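TRNA (cytosine(38)-C(5))-methyltransferase (Schizosaccharomyces pombe, PDB 6FDF) methylates carbon 5 of cytosine 38 in the anticodon loop of tRNA(Asp), and less well of tRNA(Glu), using S-adenosyl-L-methionine as methyl donor. Local coordinates at residues H262-T265 / H266-F269; L172-L175 / N176-G179; E48-N51 / L52-K56. All coordinates share one frame; numbering follows the deposited sequence. Where two conformers were deposited one is given.

Contact 1. Residues H262-T265 / H266-F269; sequences HENT and HEQF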
loop_
_atom_site.group_PDB
_atom_site.type_symbol
_atom_site.label_atom_id
_atom_site.label_comp_id
_atom_site.label_asym_id
_atom_site.label_seq_id
_atom_site.Cartn_x
_atom_site.Cartn_y
_atom_site.Cartn_z
ATOM N N HIS A 262 11.558 12.046 -28.245
ATOM C CA HIS A 262 11.464 13.503 -28.258
ATOM C C HIS A 262 11.974 14.087 -26.945
ATOM O O HIS A 262 11.533 13.691 -25.864
ATOM C CB HIS A 262 10.021 13.952 -28.501
ATOM C CG HIS A 262 9.453 13.503 -29.812
ATOM N ND1 HIS A 262 8.807 12.296 -29.970
ATOM C CD2 HIS A 262 9.430 14.103 -31.026
ATOM C CE1 HIS A 262 8.414 12.170 -31.224
ATOM N NE2 HIS A 262 8.778 13.255 -31.886
ATOM N N GLU A 263 12.919 15.025 -27.044
ATOM C CA GLU A 263 13.435 15.670 -25.842
ATOM C C GLU A 263 12.453 16.693 -25.284
ATOM O O GLU A 263 12.308 16.814 -24.062
ATOM C CB GLU A 263 14.787 16.327 -26.135
ATOM C CG GLU A 263 15.849 15.359 -26.637
ATOM C CD GLU A 263 17.188 16.030 -26.879
ATOM O OE1 GLU A 263 17.488 17.029 -26.192
ATOM O OE2 GLU A 263 17.941 15.560 -27.758
ATOM N N ASN A 264 11.756 17.420 -26.158
ATOM C CA ASN A 264 10.862 18.503 -25.746
ATOM C C ASN A 264 9.435 17.958 -25.818
ATOM O O ASN A 264 8.771 18.040 -26.852
ATOM C CB ASN A 264 11.041 19.746 -26.619
ATOM C CG ASN A 264 10.347 20.973 -26.044
ATOM O OD1 ASN A 264 9.338 20.866 -25.343
ATOM N ND2 ASN A 264 10.887 22.151 -26.345
ATOM N N THR A 265 8.973 17.406 -24.694
ATOM C CA THR A 265 7.697 16.695 -24.674
ATOM C C THR A 265 6.530 17.647 -24.907
ATOM O O THR A 265 5.634 17.352 -25.709
ATOM C CB THR A 265 7.536 15.959 -23.346
ATOM O OG1 THR A 265 8.563 14.968 -23.224
ATOM C CG2 THR A 265 6.160 15.278 -23.247
ATOM N N HIS A 266 6.535 18.804 -24.235
ATOM C CA HIS A 266 5.431 19.747 -24.387
ATOM C C HIS A 266 5.337 20.267 -25.814
ATOM O O HIS A 266 4.239 20.386 -26.368
ATOM C CB HIS A 266 5.579 20.916 -23.415
ATOM C CG HIS A 266 4.514 21.957 -23.574
ATOM N ND1 HIS A 266 4.766 23.208 -24.096
ATOM C CD2 HIS A 266 3.187 21.924 -23.301
ATOM C CE1 HIS A 266 3.644 23.904 -24.128
ATOM N NE2 HIS A 266 2.670 23.149 -23.651
ATOM N N GLU A 267 6.482 20.604 -26.420
ATOM C CA GLU A 267 6.472 21.081 -27.794
ATOM C C GLU A 267 5.920 20.024 -28.739
ATOM O O GLU A 267 5.095 20.328 -29.610
ATOM C CB GLU A 267 7.888 21.490 -28.205
ATOM C CG GLU A 267 8.005 22.195 -29.534
ATOM C CD GLU A 267 9.443 22.570 -29.846
ATOM O OE1 GLU A 267 10.244 21.648 -30.116
ATOM O OE2 GLU A 267 9.773 23.775 -29.822
ATOM N N GLN A 268 6.356 18.772 -28.583
ATOM C CA GLN A 268 5.853 17.720 -29.456
ATOM C C GLN A 268 4.379 17.436 -29.189
ATOM O O GLN A 268 3.646 17.060 -30.111
ATOM C CB GLN A 268 6.683 16.445 -29.280
ATOM C CG GLN A 268 6.206 15.270 -30.124
ATOM C CD GLN A 268 6.157 15.587 -31.612
ATOM O OE1 GLN A 268 5.244 15.157 -32.317
ATOM N NE2 GLN A 268 7.154 16.317 -32.101
ATOM N N PHE A 269 3.930 17.627 -27.948
ATOM C CA PHE A 269 2.534 17.348 -27.622
ATOM C C PHE A 269 1.592 18.188 -28.477
ATOM O O PHE A 269 0.579 17.684 -28.977
ATOM C CB PHE A 269 2.280 17.590 -26.136
ATOM C CG PHE A 269 0.982 17.004 -25.639
ATOM C CD1 PHE A 269 -0.213 17.696 -25.797
ATOM C CD2 PHE A 269 0.956 15.765 -25.025
ATOM C CE1 PHE A 269 -1.412 17.162 -25.348
ATOM C CE2 PHE A 269 -0.244 15.220 -24.571
ATOM C CZ PHE A 269 -1.428 15.926 -24.734
HETATM O O HOH W 1 9.877 18.765 -29.918
#

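Contact 2. Residues L172-L175 / N176-G179; sequences LARL and NFKG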
loop_
_atom_site.group_PDB
_atom_site.type_symbol
_atom_site.label_atom_id
_atom_site.label_comp_id
_atom_site.label_asym_id
_atom_site.label_seq_id
_atom_site.Cartn_x
_atom_site.Cartn_y
_atom_site.Cartn_z
ATOM N N LEU A 172 3.426 2.832 14.267
ATOM C CA LEU A 172 4.105 1.659 14.811
ATOM C C LEU A 172 3.931 1.688 16.319
ATOM O O LEU A 172 4.296 2.677 16.963
ATOM C CB LEU A 172 5.595 1.661 14.448
ATOM C CG LEU A 172 6.025 1.181 13.058
ATOM C CD1 LEU A 172 5.434 2.040 11.952
ATOM C CD2 LEU A 172 7.544 1.170 12.961
ATOM N N ALA A 173 3.388 0.608 16.887
ATOM C CA ALA A 173 3.073 0.564 18.312
ATOM C C ALA A 173 3.704 -0.664 18.949
ATOM O O ALA A 173 3.563 -1.772 18.426
ATOM C CB ALA A 173 1.552 0.552 18.549
ATOM N N ARG A 174 4.403 -0.463 20.068
ATOM C CA ARG A 174 4.933 -1.546 20.889
ATOM C C ARG A 174 4.276 -1.503 22.260
ATOM O O ARG A 174 4.284 -0.457 22.919
ATOM C CB ARG A 174 6.452 -1.440 21.068
ATOM C CG ARG A 174 7.276 -1.538 19.801
ATOM C CD ARG A 174 8.715 -1.215 20.126
ATOM N NE ARG A 174 9.618 -1.446 19.002
ATOM C CZ ARG A 174 10.873 -1.001 18.959
ATOM N NH1 ARG A 174 11.632 -1.237 17.892
ATOM N NH2 ARG A 174 11.368 -0.305 19.979
ATOM N N LEU A 175 3.732 -2.639 22.693
ATOM C CA LEU A 175 3.152 -2.741 24.028
ATOM C C LEU A 175 4.230 -2.636 25.104
ATOM O O LEU A 175 5.281 -3.281 25.011
ATOM C CB LEU A 175 2.401 -4.065 24.158
ATOM C CG LEU A 175 1.650 -4.316 25.465
ATOM C CD1 LEU A 175 0.461 -3.376 25.607
ATOM C CD2 LEU A 175 1.194 -5.760 25.508
ATOM N N ASN A 176 3.957 -1.824 26.131
ATOM C CA ASN A 176 4.802 -1.708 27.327
ATOM C C ASN A 176 6.286 -1.532 26.990
ATOM O O ASN A 176 7.158 -2.221 27.524
ATOM C CB ASN A 176 4.601 -2.913 28.253
ATOM C CG ASN A 176 3.164 -3.050 28.740
ATOM O OD1 ASN A 176 2.629 -4.157 28.834
ATOM N ND2 ASN A 176 2.542 -1.925 29.071
ATOM N N PHE A 177 6.580 -0.582 26.104
ATOM C CA PHE A 177 7.955 -0.273 25.722
ATOM C C PHE A 177 8.317 1.116 26.233
ATOM O O PHE A 177 7.641 2.095 25.903
ATOM C CB PHE A 177 8.140 -0.353 24.207
ATOM C CG PHE A 177 9.492 0.104 23.742
ATOM C CD1 PHE A 177 10.599 -0.720 23.884
ATOM C CD2 PHE A 177 9.662 1.354 23.171
ATOM C CE1 PHE A 177 11.851 -0.304 23.467
ATOM C CE2 PHE A 177 10.910 1.776 22.749
ATOM C CZ PHE A 177 12.006 0.943 22.895
ATOM N N LYS A 178 9.392 1.201 27.018
ATOM C CA LYS A 178 9.779 2.433 27.694
ATOM C C LYS A 178 11.108 2.988 27.197
ATOM O O LYS A 178 11.647 3.919 27.806
ATOM C CB LYS A 178 9.844 2.207 29.206
ATOM C CG LYS A 178 8.533 1.759 29.834
ATOM C CD LYS A 178 7.402 2.731 29.525
ATOM C CE LYS A 178 6.130 2.360 30.282
ATOM N NZ LYS A 178 5.658 0.987 29.946
ATOM N N GLY A 179 11.649 2.443 26.115
ATOM C CA GLY A 179 12.909 2.898 25.565
ATOM C C GLY A 179 12.738 4.057 24.608
ATOM O O GLY A 179 11.735 4.775 24.621
#

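Contact 3. Residues E48-N51 / L52-K56; sequences EIYN and LNHGK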
loop_
_atom_site.group_PDB
_atom_site.type_symbol
_atom_site.label_atom_id
_atom_site.label_comp_id
_atom_site.label_asym_id
_atom_site.label_seq_id
_atom_site.Cartn_x
_atom_site.Cartn_y
_atom_site.Cartn_z
ATOM N N GLU A 48 -8.709 -14.118 -3.603
ATOM C CA GLU A 48 -8.296 -15.060 -4.638
ATOM C C GLU A 48 -6.820 -14.883 -4.985
ATOM O O GLU A 48 -6.069 -15.866 -5.053
ATOM C CB GLU A 48 -9.174 -14.893 -5.879
ATOM C CG GLU A 48 -8.866 -15.871 -6.996
ATOM C CD GLU A 48 -9.848 -15.761 -8.149
ATOM O OE1 GLU A 48 -9.556 -16.299 -9.235
ATOM O OE2 GLU A 48 -10.911 -15.129 -7.968
ATOM N N ILE A 49 -6.387 -13.636 -5.208
ATOM C CA ILE A 49 -4.971 -13.371 -5.457
ATOM C C ILE A 49 -4.137 -13.708 -4.228
ATOM O O ILE A 49 -3.063 -14.313 -4.341
ATOM C CB ILE A 49 -4.767 -11.905 -5.894
ATOM C CG1 ILE A 49 -5.563 -11.610 -7.169
ATOM C CG2 ILE A 49 -3.284 -11.583 -6.071
ATOM C CD1 ILE A 49 -5.146 -12.462 -8.342
ATOM N N TYR A 50 -4.624 -13.357 -3.035
ATOM C CA TYR A 50 -3.853 -13.636 -1.824
ATOM C C TYR A 50 -3.564 -15.128 -1.709
ATOM O O TYR A 50 -2.416 -15.548 -1.515
ATOM C CB TYR A 50 -4.584 -13.128 -0.573
ATOM C CG TYR A 50 -3.716 -13.194 0.676
ATOM C CD1 TYR A 50 -3.409 -14.418 1.276
ATOM C CD2 TYR A 50 -3.192 -12.041 1.243
ATOM C CE1 TYR A 50 -2.593 -14.484 2.401
ATOM C CE2 TYR A 50 -2.389 -12.097 2.375
ATOM C CZ TYR A 50 -2.088 -13.320 2.942
ATOM O OH TYR A 50 -1.287 -13.373 4.062
ATOM N N ASN A 51 -4.608 -15.949 -1.828
ATOM C CA ASN A 51 -4.461 -17.377 -1.578
ATOM C C ASN A 51 -3.653 -18.060 -2.672
ATOM O O ASN A 51 -2.947 -19.039 -2.399
ATOM C CB ASN A 51 -5.843 -18.009 -1.433
ATOM C CG ASN A 51 -6.526 -17.591 -0.145
ATOM O OD1 ASN A 51 -5.866 -17.353 0.862
ATOM N ND2 ASN A 51 -7.852 -17.495 -0.174
ATOM N N LEU A 52 -3.758 -17.573 -3.911
ATOM C CA LEU A 52 -2.983 -18.146 -5.003
ATOM C C LEU A 52 -1.487 -17.952 -4.793
ATOM O O LEU A 52 -0.688 -18.819 -5.171
ATOM C CB LEU A 52 -3.416 -17.518 -6.328
ATOM C CG LEU A 52 -2.578 -17.874 -7.555
ATOM C CD1 LEU A 52 -2.680 -19.361 -7.859
ATOM C CD2 LEU A 52 -2.996 -17.040 -8.757
ATOM N N ASN A 53 -1.092 -16.847 -4.165
ATOM C CA ASN A 53 0.316 -16.499 -4.025
ATOM C C ASN A 53 0.904 -16.882 -2.673
ATOM O O ASN A 53 2.071 -17.276 -2.605
ATOM C CB ASN A 53 0.505 -14.994 -4.264
ATOM C CG ASN A 53 0.427 -14.628 -5.737
ATOM O OD1 ASN A 53 1.427 -14.664 -6.450
ATOM N ND2 ASN A 53 -0.767 -14.262 -6.196
ATOM N N HIS A 54 0.130 -16.781 -1.592
ATOM C CA HIS A 54 0.642 -17.017 -0.247
ATOM C C HIS A 54 0.192 -18.335 0.359
ATOM O O HIS A 54 0.714 -18.723 1.410
ATOM C CB HIS A 54 0.217 -15.875 0.693
ATOM C CG HIS A 54 0.666 -14.518 0.251
ATOM N ND1 HIS A 54 1.994 -14.153 0.186
ATOM C CD2 HIS A 54 -0.039 -13.437 -0.160
ATOM C CE1 HIS A 54 2.088 -12.904 -0.237
ATOM N NE2 HIS A 54 0.867 -12.447 -0.455
ATOM N N GLY A 55 -0.754 -19.028 -0.260
ATOM C CA GLY A 55 -1.404 -20.144 0.389
ATOM C C GLY A 55 -2.751 -19.743 0.964
ATOM O O GLY A 55 -3.070 -18.562 1.127
ATOM N N LYS A 56 -3.565 -20.754 1.276
ATOM C CA LYS A 56 -4.959 -20.520 1.660
ATOM C C LYS A 56 -5.000 -20.003 3.095
ATOM O O LYS A 56 -5.228 -20.740 4.058
ATOM C CB LYS A 56 -5.784 -21.788 1.487
ATOM C CG LYS A 56 -5.707 -22.349 0.081
ATOM C CD LYS A 56 -6.570 -23.583 -0.080
ATOM C CE LYS A 56 -6.514 -24.098 -1.507
ATOM N NZ LYS A 56 -7.392 -25.289 -1.690
#

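Contact 1. Residues H262-T265 / H266-F269
Asn264 and Glu267 cross at about a right angle over the first turn of helix 265-272, where Asn264 is the N-cap. Its OD1 accepts from Glu267 N at 3.1 Å, with the donor 55° out of the carbonyl plane, so the bond is made from above the amide rather than on a lone pair. CG of Asn264 stands anti to its own backbone N, which swings the amide forward over the start of the helix. The carboxylate of Glu267 then stacks on that amide, the two planes 22° apart, with Glu267 CD 3.8 Å from Asn264 ND2. A water donates to Glu267 OE1 at 2.9 Å and, more weakly, to Asn264 O, the carbonyl that also takes the first i to i+4 bond, from Gln268 N. Glu267 OE1 has a second, charged partner in Arg271, one turn further on.

On another side of the turn, Gln268 lays its CG methylene over one face of His262, the two side chains crossing at a slant. The Gln268 chain bends at chi2, and its amide is tilted 31° from the ring. His262 ND1 is bonded to Ser260, while Gln258 takes Thr265 OG1, tying the helix start back to the end of strand 256-258. Gln268 CG sits over the ring centre in a CH-pi contact, 3.6 Å from the His262 centroid.

Contact 2. Residues L172-L175 / N176-G179
Arg174 and Phe177 run side by side and point the same way, packing Arg174, next to last in strand 168-175, against the loop that leaves it. The guanidinium stands almost upright on the phenyl ring, the planes 84° apart, and presents its edge to the ring face. Arg174 NH2 is the leading atom, 3.2 Å from Phe177 CZ and displaced toward the rim. The guanidinium carbon follows, with Arg174 CZ 4.6 Å from the Phe177 centroid and 12° off the normal, a cation-pi contact made edge-on, not by flat stacking. Further back, Arg174 CD adds a CH-pi contact over the same face, and the CB atoms of Arg174 and Phe177 meet at 3.7 Å. The extended Arg174 chain carries methylenes and head along one ring in succession.

The bend that brings Phe177 round falls at Asn176, which has positive phi, in the left-handed helical region. Asn176 runs alongside Leu175, its OD1 3.5 Å from Leu175 CG. The opposite face of the Phe177 ring is met by Gly179 N, 3.4 Å above its centre. Strand 168-175 lies between 121-127 and 148-155 in the seven-stranded sheet of the methyltransferase domain, and Arg174 pairs with Asn149 through the backbone. Arg174 NE and NH1 give hydrogen bonds to the carbonyls of Leu328 and Leu327 at the end of helix 318-328, and Trp181 makes a further cation-pi contact with Arg174 and an edge-to-face contact with Phe177. The buried positive charge is probably stabilised by these carbonyls, the negative end of the dipole of helix 318-328 and the ring faces.

Contact 3. Residues E48-N51 / L52-K56
His54 lays the edge of its imidazole on the face of Tyr50, one helical turn earlier: His54 CD2 sits over the centre of the phenol ring, 3.5 Å above its plane. The rings are 4.5 Å apart between centroids and inclined at 52°, an i to i+4 edge-to-face pair. A chi1 of -171° puts the Tyr50 ring opposite the backbone N, where it meets CB and CD2 of His54.

On a neighbouring face Asn53 folds back on the helix. Its ND2 reaches Ile49 O at 3.0 Å in a nearly straight bond (177°), while its backbone N approaches the same oxygen from the opposite face of the carbonyl plane, so two donors from one residue grip one acceptor. Asn53 OD1 accepts from Glu297 N, which helps fix the amide's orientation.

Just past the helix end, Gly55 with positive phi turns the chain; its N bonds only weakly to Asn51 O, and Asn51 CA makes a CA-H...O contact of 3.3 Å with Gly55 O. Asn51 OD1 accepts from the backbone N of Leu57 and Ala58, spanning from helix 44-54 to strand 58-60 in a beta-alpha-beta unit of the Rossmann-like methyltransferase fold, where Tyr50 packs on strand 34-41 and its OH bonds Glu15 of strand 11-16 and His24 of helix 22-29.

In the fold
Contacts 2 and 3 belong to the main sheet and its helices, whereas contact 1 is a surface cap in the region of the small three-stranded sheet, its centre 53 Å from that of contact 2 and across the chain's centre from it. All three are local contacts near the end of an element: contact 1 opens a helix, contact 3 closes one, and contact 2 ends a strand. Chemistry follows place. Exposed contact 1 relies on an amide cap, water and a stacked carboxylate; partly buried contact 2 on a charge over an aromatic face; contact 3 on paired rings and amides, with the side chain of Tyr50 about 7 Å from the bound S-adenosyl-L-homocysteine.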